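Long-range contacts in periplasmic solute binding protein (Liberibacter asiaticus, PDB 5Z35), which probably captures zinc or manganese in the periplasm as the solute-binding component of an ABC-type metal-uptake system: residues Gly61-Glu66 and Asp100-Pro105; Asn208-His213 and Thr236-Gly241; Leu244-Leu249 and Arg264-Lys269. The protein carries 1 engineered substitution. All coordinates share one frame; numbering follows the deposited sequence.

Contact 1 of 3, residues Gly61-Glu66 and Asp100-Pro105; sequences GLHLEE and DSEPNP
Leu-62 and His-63 project from a type I' beta turn, Gly-61 to Leu-64, against the prolines of Glu-102 to Pro-105, an irregular loop running into the metal-binding residue His-106. Both segments belong to the fold of the ZnuA-like (family 9) periplasmic solute-binding proteins, and they pack beside the metal site. Apolar packing centres on Leu-62. Leu-62 and Pro-105 are the closest pair along the backbones, with CA atoms 4.8 Å apart, and Leu-62 CB rests against Pro-105 CA at 3.7 Å. The two branches of Leu-62 divide the work: CD2 approaches Pro-103 CB at 4.1 Å, while CD1 makes a van der Waals contact with the carbonyl oxygen Asn-104 O at 3.8 Å. Leu-64 sets its CB against Pro-105 CB, the two side chains crossing at about a right angle.

A CH-pi contact forms the second group. The CD methylene of Pro-103 sits over the centre of the His-63 imidazole, 3.8 Å from the ring centroid and 12° off the normal. The carboxylate of Glu-102 lies near the ring edge, but its modelled approach is too tight to interpret.

Polar bonds hold each side in shape rather than joining the two. Leu-64 N donates to Gly-61 O and closes the turn; a type I turn follows from His-63 to Glu-66. Asn-104 points away from the turn and acts in the second shell of the site: ND2 donates to Gly-173 O, which holds the amide, and OD1 accepts from His-106 ND1, which probably limits rotation of that imidazole. Asn-104 O accepts from Tyr-177 OH, on helix 176-182. Within the turn segment, the carboxylate of Glu-65 uses the syn lone pair of OE1 to accept from Gly-61 N, at 2.9 Å.

Contact 2 of 3, residues Asn208-His213 and Thr236-Gly241; sequences NQMRSH and TNASYG. With ACT (acetate ion), chain D.
Arg-211 and Thr-236 lie closest along the backbones, CA to CA 5.7 Å, where the last turn of helix 200-212 passes the end of helix 227-236. That helix is the connection of a beta-alpha-beta unit between parallel strands 217-221 and 239-244, and it finishes at Asn-237 in a Schellman motif with positive phi.

Arg-211 supplies the polar link. Its chain folds back at chi2 and chi3 (-73° and -60°), which brings NH1 over the helix end to donate to Thr-236 O at 3.2 Å. The bond lies in the guanidinium plane, yet it meets the carbonyl from above its plane, away from the lone pairs. Asn-237 OD1 is 3.0 Å from the same NH1, its amide steeply inclined to the guanidinium.

Met-210 makes the buried half. Its CB packs on Thr-236 CG2 at 3.9 Å, and the chain, bent at chi3, carries CE to Ala-238 CB at 3.5 Å, a tight carbon contact. Val-232 and Leu-187 also touch Met-210, tying helix 200-212 to helix 227-236 and strand 185-188. Thr-236 OG1 turns back to bond Val-232 O and Ala-233 O of its own helix. This is packing far from the metal site. Beyond the arginine, an acetate, probably from the crystallisation liquor, accepts at its O atom from Arg-211 NH2, 3.0 Å away.

Contact 3 of 3, residues Leu244-Leu249 and Arg264-Lys269; sequences LYVDSL and RFSLTK. With SO4 (sulfate ion), chain F; ACT (acetate ion), chain C.
Tyr-245 turns the edge of its phenol ring toward the face of Phe-265 in an offset edge-to-face pair, with centroids 5.5 Å apart and planes at 90°. The pair joins the loop after strand 239-244 to helix 259-274, the C-terminal helix of this family 9 solute-binding protein. Contact is made along one flank of the phenol, where Tyr-245 CD1 comes to 3.8 Å from Phe-265 CD1. Phe-265 reaches this position by extending CG anti to its own backbone N (chi1 -179°). Elsewhere on its rim the phenol meets a sulfate, probably from the crystallisation liquor: Tyr-245 OH donates to sulfate O3 at 2.8 Å, with that oxygen near the ring plane. Lys-251 N also bonds this ion.

Next along the helix, Ser-266 fastens it to the loop backbone. Its OG donates to Tyr-245 O at 2.7 Å, arriving with a tilt of 32° from the carbonyl plane. The same OG is 3.0 Å from Tyr-245 N, and so lies close to both polar backbone atoms of one residue. Leu-244 CB packs against this hydroxyl, which belongs to a buried residue.

A third, apolar layer lies further along the helix. The CD2 branch of Leu-244 touches the aliphatic part of Lys-269, whose CB, CG and CD all pass it before the amine leads away. Leu-244 also touches Phe-219 of strand 217-221.

The anchored loop then enters the metal site. Val-246 O accepts from Trp-108 NE1, and the next residue, Asp-247, binds zinc or manganese in the metal-loaded protein together with His-39, His-106 and Glu-172. In this metal-free chain Asp-247 OD2 lies close to Glu-172 OE1.

How the contacts relate
The three contacts follow one another along the chain. Contact 1 joins two loops that flank strand 80-83, an edge strand of the four-stranded parallel sheet. Strand 239-244 starts in contact 2 and runs into contact 3, where helix 259-274 packs on its exit. Their centres are 22 Å apart, but they touch where Gly-241 O meets Lys-269 CE at 3.2 Å. Contacts 1 and 3 approach to about 7 Å between nearest atoms, and both border the metal site, contact 1 leading to His-106 and contact 3 holding Asp-247. They thus probably steady loops that carry metal ligands, whereas contact 2, its centre 28 Å from that of contact 1, is packing at the far end of the strand leading to Asp-247.

Contact 1 of 3, residues Gly61-Glu66 and Asp100-Pro105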
loop_
_atom_site.group_PDB
_atom_site.type_symbol
_atom_site.label_atom_id
_atom_site.label_comp_id
_atom_site.label_asym_id
_atom_site.label_seq_id
_atom_site.Cartn_x
_atom_site.Cartn_y
_atom_site.Cartn_z
ATOM N N GLY A 61 -5.710 -8.036 4.007
ATOM C CA GLY A 61 -6.899 -7.784 4.749
ATOM C C GLY A 61 -7.369 -6.397 4.409
ATOM O O GLY A 61 -7.085 -5.860 3.320
ATOM N N LEU A 62 -8.109 -5.822 5.347
ATOM C CA LEU A 62 -8.748 -4.514 5.129
ATOM C C LEU A 62 -9.546 -4.539 3.802
ATOM O O LEU A 62 -9.530 -3.557 3.035
ATOM C CB LEU A 62 -7.718 -3.388 5.175
ATOM C CG LEU A 62 -6.900 -3.322 6.470
ATOM C CD1 LEU A 62 -5.833 -2.272 6.352
ATOM C CD2 LEU A 62 -7.773 -3.078 7.718
ATOM N N HIS A 63 -10.157 -5.705 3.528
ATOM C CA HIS A 63 -11.002 -5.941 2.359
ATOM C C HIS A 63 -10.296 -5.933 1.052
ATOM O O HIS A 63 -10.983 -5.999 0.029
ATOM C CB HIS A 63 -12.232 -4.990 2.327
ATOM C CG HIS A 63 -13.184 -5.247 3.427
ATOM N ND1 HIS A 63 -14.459 -4.729 3.442
ATOM C CD2 HIS A 63 -13.051 -5.974 4.567
ATOM C CE1 HIS A 63 -15.088 -5.169 4.525
ATOM N NE2 HIS A 63 -14.250 -5.899 5.237
ATOM N N LEU A 64 -8.966 -5.881 1.032
ATOM C CA LEU A 64 -8.268 -5.799 -0.250
ATOM C C LEU A 64 -8.570 -7.028 -1.137
ATOM O O LEU A 64 -8.702 -6.896 -2.345
ATOM C CB LEU A 64 -6.747 -5.657 -0.083
ATOM C CG LEU A 64 -5.961 -5.488 -1.365
ATOM C CD1 LEU A 64 -6.371 -4.206 -2.055
ATOM C CD2 LEU A 64 -4.474 -5.522 -1.154
ATOM N N GLU A 65 -8.674 -8.183 -0.508
ATOM C CA GLU A 65 -8.854 -9.424 -1.213
ATOM C C GLU A 65 -10.315 -9.847 -1.278
ATOM O O GLU A 65 -10.612 -11.022 -1.657
ATOM C CB GLU A 65 -8.029 -10.510 -0.530
ATOM C CG GLU A 65 -6.527 -10.320 -0.611
ATOM C CD GLU A 65 -5.935 -9.481 0.504
ATOM O OE1 GLU A 65 -6.591 -9.340 1.547
ATOM O OE2 GLU A 65 -4.759 -9.035 0.365
ATOM N N GLU A 66 -11.250 -8.958 -0.944
ATOM C CA GLU A 66 -12.614 -9.403 -0.685
ATOM C C GLU A 66 -13.227 -10.124 -1.897
ATOM O O GLU A 66 -13.979 -11.059 -1.702
ATOM C CB GLU A 66 -13.550 -8.230 -0.244
ATOM C CG GLU A 66 -13.721 -7.127 -1.268
ATOM C CD GLU A 66 -14.461 -5.838 -0.780
ATOM O OE1 GLU A 66 -15.263 -5.901 0.183
ATOM O OE2 GLU A 66 -14.246 -4.777 -1.418
ATOM N N ASP A 100 -18.876 5.207 10.629
ATOM C CA ASP A 100 -18.618 3.767 10.431
ATOM C C ASP A 100 -18.794 3.293 8.963
ATOM O O ASP A 100 -19.842 3.531 8.328
ATOM C CB ASP A 100 -19.515 2.928 11.364
ATOM C CG ASP A 100 -18.862 2.632 12.714
ATOM O OD1 ASP A 100 -17.605 2.568 12.770
ATOM O OD2 ASP A 100 -19.612 2.447 13.713
ATOM N N SER A 101 -17.771 2.604 8.442
ATOM C CA SER A 101 -17.664 2.348 7.004
ATOM C C SER A 101 -16.633 1.278 6.712
ATOM O O SER A 101 -15.896 0.851 7.618
ATOM C CB SER A 101 -17.303 3.645 6.255
ATOM O OG SER A 101 -15.993 4.097 6.559
ATOM N N GLU A 102 -16.566 0.875 5.443
ATOM C CA GLU A 102 -15.603 -0.108 4.998
ATOM C C GLU A 102 -14.168 0.416 5.208
ATOM O O GLU A 102 -13.938 1.610 5.163
ATOM C CB GLU A 102 -15.827 -0.479 3.526
ATOM C CG GLU A 102 -17.205 -1.112 3.222
ATOM C CD GLU A 102 -17.477 -2.393 4.004
ATOM O OE1 GLU A 102 -16.525 -2.922 4.601
ATOM O OE2 GLU A 102 -18.654 -2.872 4.049
ATOM N N PRO A 103 -13.231 -0.469 5.480
ATOM C CA PRO A 103 -11.854 0.008 5.722
ATOM C C PRO A 103 -11.132 0.400 4.464
ATOM O O PRO A 103 -11.257 -0.275 3.444
ATOM C CB PRO A 103 -11.167 -1.220 6.311
ATOM C CG PRO A 103 -11.916 -2.375 5.739
ATOM C CD PRO A 103 -13.330 -1.924 5.661
ATOM N N ASN A 104 -10.298 1.436 4.548
ATOM C CA ASN A 104 -9.366 1.764 3.491
ATOM C C ASN A 104 -8.183 0.754 3.544
ATOM O O ASN A 104 -7.566 0.558 4.580
ATOM C CB ASN A 104 -8.938 3.227 3.702
ATOM C CG ASN A 104 -8.131 3.770 2.541
ATOM O OD1 ASN A 104 -7.129 3.159 2.145
ATOM N ND2 ASN A 104 -8.554 4.936 2.016
ATOM N N PRO A 105 -7.854 0.098 2.433
ATOM C CA PRO A 105 -6.855 -0.949 2.501
ATOM C C PRO A 105 -5.406 -0.508 2.454
ATOM O O PRO A 105 -4.556 -1.346 2.693
ATOM C CB PRO A 105 -7.098 -1.761 1.223
ATOM C CG PRO A 105 -7.620 -0.722 0.259
ATOM C CD PRO A 105 -8.480 0.191 1.105
#

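Contact 2 of 3, residues Asn208-His213 and Thr236-Gly241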
loop_
_atom_site.group_PDB
_atom_site.type_symbol
_atom_site.label_atom_id
_atom_site.label_comp_id
_atom_site.label_asym_id
_atom_site.label_seq_id
_atom_site.Cartn_x
_atom_site.Cartn_y
_atom_site.Cartn_z
ATOM N N ASN A 208 -13.863 22.367 -3.103
ATOM C CA ASN A 208 -14.193 23.341 -2.081
ATOM C C ASN A 208 -13.147 23.407 -0.975
ATOM O O ASN A 208 -12.773 24.506 -0.564
ATOM C CB ASN A 208 -15.586 23.084 -1.517
ATOM C CG ASN A 208 -16.660 23.457 -2.499
ATOM O OD1 ASN A 208 -16.528 24.435 -3.207
ATOM N ND2 ASN A 208 -17.699 22.664 -2.573
ATOM N N GLN A 209 -12.671 22.250 -0.537
ATOM C CA GLN A 209 -11.638 22.180 0.490
ATOM C C GLN A 209 -10.310 22.729 0.039
ATOM O O GLN A 209 -9.658 23.428 0.798
ATOM C CB GLN A 209 -11.461 20.758 1.015
ATOM C CG GLN A 209 -12.643 20.271 1.852
ATOM C CD GLN A 209 -12.745 20.992 3.195
ATOM O OE1 GLN A 209 -11.758 21.091 3.929
ATOM N NE2 GLN A 209 -13.929 21.477 3.525
ATOM N N MET A 210 -9.927 22.482 -1.199
ATOM C CA MET A 210 -8.687 23.053 -1.695
ATOM C C MET A 210 -8.723 24.560 -1.790
ATOM O O MET A 210 -7.757 25.239 -1.422
ATOM C CB MET A 210 -8.323 22.442 -3.037
ATOM C CG MET A 210 -7.929 20.977 -2.936
ATOM S SD MET A 210 -7.515 20.221 -4.520
ATOM C CE MET A 210 -6.018 21.121 -4.868
ATOM N N ARG A 211 -9.828 25.099 -2.284
ATOM C CA ARG A 211 -9.981 26.545 -2.351
ATOM C C ARG A 211 -9.922 27.113 -0.942
ATOM O O ARG A 211 -9.183 28.071 -0.675
ATOM C CB ARG A 211 -11.316 26.935 -2.990
ATOM C CG ARG A 211 -11.497 26.539 -4.452
ATOM C CD ARG A 211 -10.666 27.400 -5.353
ATOM N NE ARG A 211 -10.996 28.831 -5.260
ATOM C CZ ARG A 211 -10.157 29.815 -5.615
ATOM N NH1 ARG A 211 -8.919 29.539 -6.084
ATOM N NH2 ARG A 211 -10.549 31.091 -5.500
ATOM N N SER A 212 -10.710 26.513 -0.057
ATOM C CA SER A 212 -10.842 26.947 1.316
ATOM C C SER A 212 -9.501 27.012 2.050
ATOM O O SER A 212 -9.226 27.982 2.742
ATOM C CB SER A 212 -11.764 25.980 2.037
ATOM O OG SER A 212 -11.814 26.283 3.405
ATOM N N HIS A 213 -8.684 25.972 1.906
ATOM C CA HIS A 213 -7.380 25.915 2.576
ATOM C C HIS A 213 -6.195 26.270 1.676
ATOM O O HIS A 213 -5.078 26.000 2.036
ATOM C CB HIS A 213 -7.165 24.550 3.221
ATOM C CG HIS A 213 -8.276 24.138 4.132
ATOM N ND1 HIS A 213 -8.727 24.937 5.158
ATOM C CD2 HIS A 213 -9.052 23.030 4.153
ATOM C CE1 HIS A 213 -9.722 24.332 5.782
ATOM N NE2 HIS A 213 -9.934 23.169 5.194
ATOM N N THR A 236 -9.419 24.677 -9.024
ATOM C CA THR A 236 -8.929 25.191 -7.767
ATOM C C THR A 236 -7.795 26.231 -7.858
ATOM O O THR A 236 -7.396 26.782 -6.826
ATOM C CB THR A 236 -8.503 24.061 -6.856
ATOM O OG1 THR A 236 -7.432 23.306 -7.460
ATOM C CG2 THR A 236 -9.732 23.175 -6.571
ATOM N N ASN A 237 -7.295 26.517 -9.060
ATOM C CA ASN A 237 -6.059 27.276 -9.209
ATOM C C ASN A 237 -4.908 26.601 -8.518
ATOM O O ASN A 237 -3.977 27.280 -8.152
ATOM C CB ASN A 237 -6.178 28.702 -8.648
ATOM C CG ASN A 237 -7.115 29.531 -9.414
ATOM O OD1 ASN A 237 -8.013 30.202 -8.843
ATOM N ND2 ASN A 237 -6.921 29.545 -10.734
ATOM N N ALA A 238 -4.977 25.286 -8.307
ATOM C CA ALA A 238 -3.861 24.506 -7.818
ATOM C C ALA A 238 -3.029 23.927 -8.985
ATOM O O ALA A 238 -3.306 24.176 -10.154
ATOM C CB ALA A 238 -4.361 23.387 -6.900
ATOM N N SER A 239 -1.992 23.165 -8.630
ATOM C CA SER A 239 -1.124 22.521 -9.621
ATOM C C SER A 239 -1.307 21.029 -9.566
ATOM O O SER A 239 -1.488 20.492 -8.511
ATOM C CB SER A 239 0.341 22.869 -9.293
ATOM O OG SER A 239 0.557 24.262 -9.519
ATOM N N TYR A 240 -1.267 20.380 -10.715
ATOM C CA TYR A 240 -1.200 18.954 -10.809
ATOM C C TYR A 240 0.215 18.528 -10.354
ATOM O O TYR A 240 1.202 19.018 -10.873
ATOM C CB TYR A 240 -1.474 18.498 -12.246
ATOM C CG TYR A 240 -1.276 17.023 -12.445
ATOM C CD1 TYR A 240 -1.998 16.096 -11.703
ATOM C CD2 TYR A 240 -0.363 16.537 -13.371
ATOM C CE1 TYR A 240 -1.802 14.740 -11.849
ATOM C CE2 TYR A 240 -0.156 15.164 -13.529
ATOM C CZ TYR A 240 -0.877 14.263 -12.771
ATOM O OH TYR A 240 -0.697 12.915 -12.928
ATOM N N GLY A 241 0.294 17.650 -9.381
ATOM C CA GLY A 241 1.566 17.276 -8.773
ATOM C C GLY A 241 2.223 16.094 -9.456
ATOM O O GLY A 241 3.358 15.764 -9.115
HETATM C C ACT D . -7.371 32.887 -7.108
HETATM O O ACT D . -8.461 33.056 -6.521
HETATM O OXT ACT D . -6.563 32.013 -6.732
HETATM C CH3 ACT D . -7.033 33.754 -8.290
#

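Contact 3 of 3, residues Leu244-Leu249 and Arg264-Lys269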
loop_
_atom_site.group_PDB
_atom_site.type_symbol
_atom_site.label_atom_id
_atom_site.label_comp_id
_atom_site.label_asym_id
_atom_site.label_seq_id
_atom_site.Cartn_x
_atom_site.Cartn_y
_atom_site.Cartn_z
ATOM N N LEU A 244 2.014 9.347 -8.490
ATOM C CA LEU A 244 2.558 8.547 -7.430
ATOM C C LEU A 244 2.321 7.062 -7.664
ATOM O O LEU A 244 1.362 6.692 -8.366
ATOM C CB LEU A 244 1.899 8.889 -6.096
ATOM C CG LEU A 244 1.853 10.375 -5.699
ATOM C CD1 LEU A 244 1.059 10.588 -4.409
ATOM C CD2 LEU A 244 3.254 10.881 -5.539
ATOM N N TYR A 245 3.216 6.254 -7.100
ATOM C CA TYR A 245 3.097 4.799 -7.099
ATOM C C TYR A 245 2.639 4.331 -5.704
ATOM O O TYR A 245 3.334 4.512 -4.703
ATOM C CB TYR A 245 4.419 4.115 -7.440
ATOM C CG TYR A 245 4.755 4.203 -8.906
ATOM C CD1 TYR A 245 5.242 5.366 -9.437
ATOM C CD2 TYR A 245 4.533 3.133 -9.750
ATOM C CE1 TYR A 245 5.506 5.480 -10.782
ATOM C CE2 TYR A 245 4.789 3.229 -11.103
ATOM C CZ TYR A 245 5.277 4.393 -11.606
ATOM O OH TYR A 245 5.542 4.528 -12.941
ATOM N N VAL A 246 1.452 3.748 -5.645
ATOM C CA VAL A 246 0.822 3.352 -4.384
ATOM C C VAL A 246 0.137 1.982 -4.346
ATOM O O VAL A 246 0.174 1.347 -3.295
ATOM C CB VAL A 246 -0.190 4.409 -3.873
ATOM C CG1 VAL A 246 0.491 5.733 -3.626
ATOM C CG2 VAL A 246 -1.353 4.606 -4.837
ATOM N N ASP A 247 -0.457 1.513 -5.446
ATOM C CA ASP A 247 -1.291 0.330 -5.402
ATOM C C ASP A 247 -0.602 -0.952 -5.915
ATOM O O ASP A 247 -1.163 -2.010 -5.772
ATOM C CB ASP A 247 -2.552 0.570 -6.223
ATOM C CG ASP A 247 -3.547 1.496 -5.530
ATOM O OD1 ASP A 247 -3.493 1.607 -4.294
ATOM O OD2 ASP A 247 -4.377 2.054 -6.234
ATOM N N SER A 248 0.519 -0.823 -6.604
ATOM C CA SER A 248 1.240 -1.954 -7.211
ATOM C C SER A 248 2.683 -1.542 -7.338
ATOM O O SER A 248 2.977 -0.376 -7.573
ATOM C CB SER A 248 0.663 -2.256 -8.584
ATOM O OG SER A 248 1.372 -3.237 -9.327
ATOM N N LEU A 249 3.577 -2.500 -7.243
ATOM C CA LEU A 249 4.943 -2.285 -7.707
ATOM C C LEU A 249 4.891 -1.936 -9.163
ATOM O O LEU A 249 3.983 -2.373 -9.893
ATOM C CB LEU A 249 5.810 -3.504 -7.497
ATOM C CG LEU A 249 5.935 -3.910 -6.010
ATOM C CD1 LEU A 249 6.856 -5.097 -5.879
ATOM C CD2 LEU A 249 6.402 -2.768 -5.136
ATOM N N ARG A 264 9.921 5.100 -1.293
ATOM C CA ARG A 264 10.923 6.110 -1.479
ATOM C C ARG A 264 10.533 7.027 -2.663
ATOM O O ARG A 264 10.626 8.228 -2.540
ATOM C CB ARG A 264 12.282 5.484 -1.736
ATOM C CG ARG A 264 13.402 6.474 -1.851
ATOM C CD ARG A 264 14.737 5.740 -2.010
ATOM N NE ARG A 264 14.746 5.039 -3.277
ATOM C CZ ARG A 264 15.770 4.332 -3.776
ATOM N NH1 ARG A 264 16.894 4.171 -3.071
ATOM N NH2 ARG A 264 15.652 3.778 -5.000
ATOM N N PHE A 265 10.046 6.434 -3.763
ATOM C CA PHE A 265 9.647 7.242 -4.910
ATOM C C PHE A 265 8.491 8.177 -4.527
ATOM O O PHE A 265 8.569 9.395 -4.739
ATOM C CB PHE A 265 9.264 6.412 -6.128
ATOM C CG PHE A 265 8.888 7.243 -7.300
ATOM C CD1 PHE A 265 7.570 7.633 -7.494
ATOM C CD2 PHE A 265 9.814 7.638 -8.210
ATOM C CE1 PHE A 265 7.229 8.468 -8.538
ATOM C CE2 PHE A 265 9.469 8.456 -9.286
ATOM C CZ PHE A 265 8.166 8.865 -9.451
ATOM N N SER A 266 7.432 7.598 -3.963
ATOM C CA SER A 266 6.253 8.388 -3.708
ATOM C C SER A 266 6.498 9.466 -2.661
ATOM O O SER A 266 6.048 10.589 -2.813
ATOM C CB SER A 266 5.090 7.480 -3.386
ATOM O OG SER A 266 4.725 6.768 -4.597
ATOM N N LEU A 267 7.174 9.122 -1.592
ATOM C CA LEU A 267 7.398 10.134 -0.553
ATOM C C LEU A 267 8.377 11.195 -1.048
ATOM O O LEU A 267 8.224 12.361 -0.699
ATOM C CB LEU A 267 7.910 9.526 0.754
ATOM C CG LEU A 267 6.828 8.985 1.695
ATOM C CD1 LEU A 267 5.850 8.046 1.027
ATOM C CD2 LEU A 267 7.517 8.302 2.917
ATOM N N THR A 268 9.386 10.814 -1.848
ATOM C CA THR A 268 10.266 11.823 -2.491
ATOM C C THR A 268 9.504 12.773 -3.353
ATOM O O THR A 268 9.697 14.002 -3.281
ATOM C CB THR A 268 11.444 11.161 -3.286
ATOM O OG1 THR A 268 12.222 10.330 -2.421
ATOM C CG2 THR A 268 12.319 12.152 -3.879
ATOM N N LYS A 269 8.602 12.231 -4.168
ATOM C CA LYS A 269 7.813 13.090 -5.048
ATOM C C LYS A 269 6.926 14.040 -4.214
ATOM O O LYS A 269 6.810 15.223 -4.501
ATOM C CB LYS A 269 6.981 12.280 -6.052
ATOM C CG LYS A 269 6.354 13.157 -7.091
ATOM C CD LYS A 269 5.921 12.341 -8.310
ATOM C CE LYS A 269 5.323 13.300 -9.312
ATOM N NZ LYS A 269 6.302 14.205 -9.983
HETATM S S SO4 F . 4.918 1.032 -14.674
HETATM O O1 SO4 F . 4.659 -0.194 -13.884
HETATM O O2 SO4 F . 4.247 0.927 -15.994
HETATM O O3 SO4 F . 4.337 2.213 -14.011
HETATM O O4 SO4 F . 6.378 1.263 -14.831
HETATM C C ACT C . 18.575 5.695 0.038
HETATM O O ACT C . 17.515 5.108 -0.220
HETATM O OXT ACT C . 18.948 6.614 -0.698
HETATM C CH3 ACT C . 19.417 5.288 1.217
#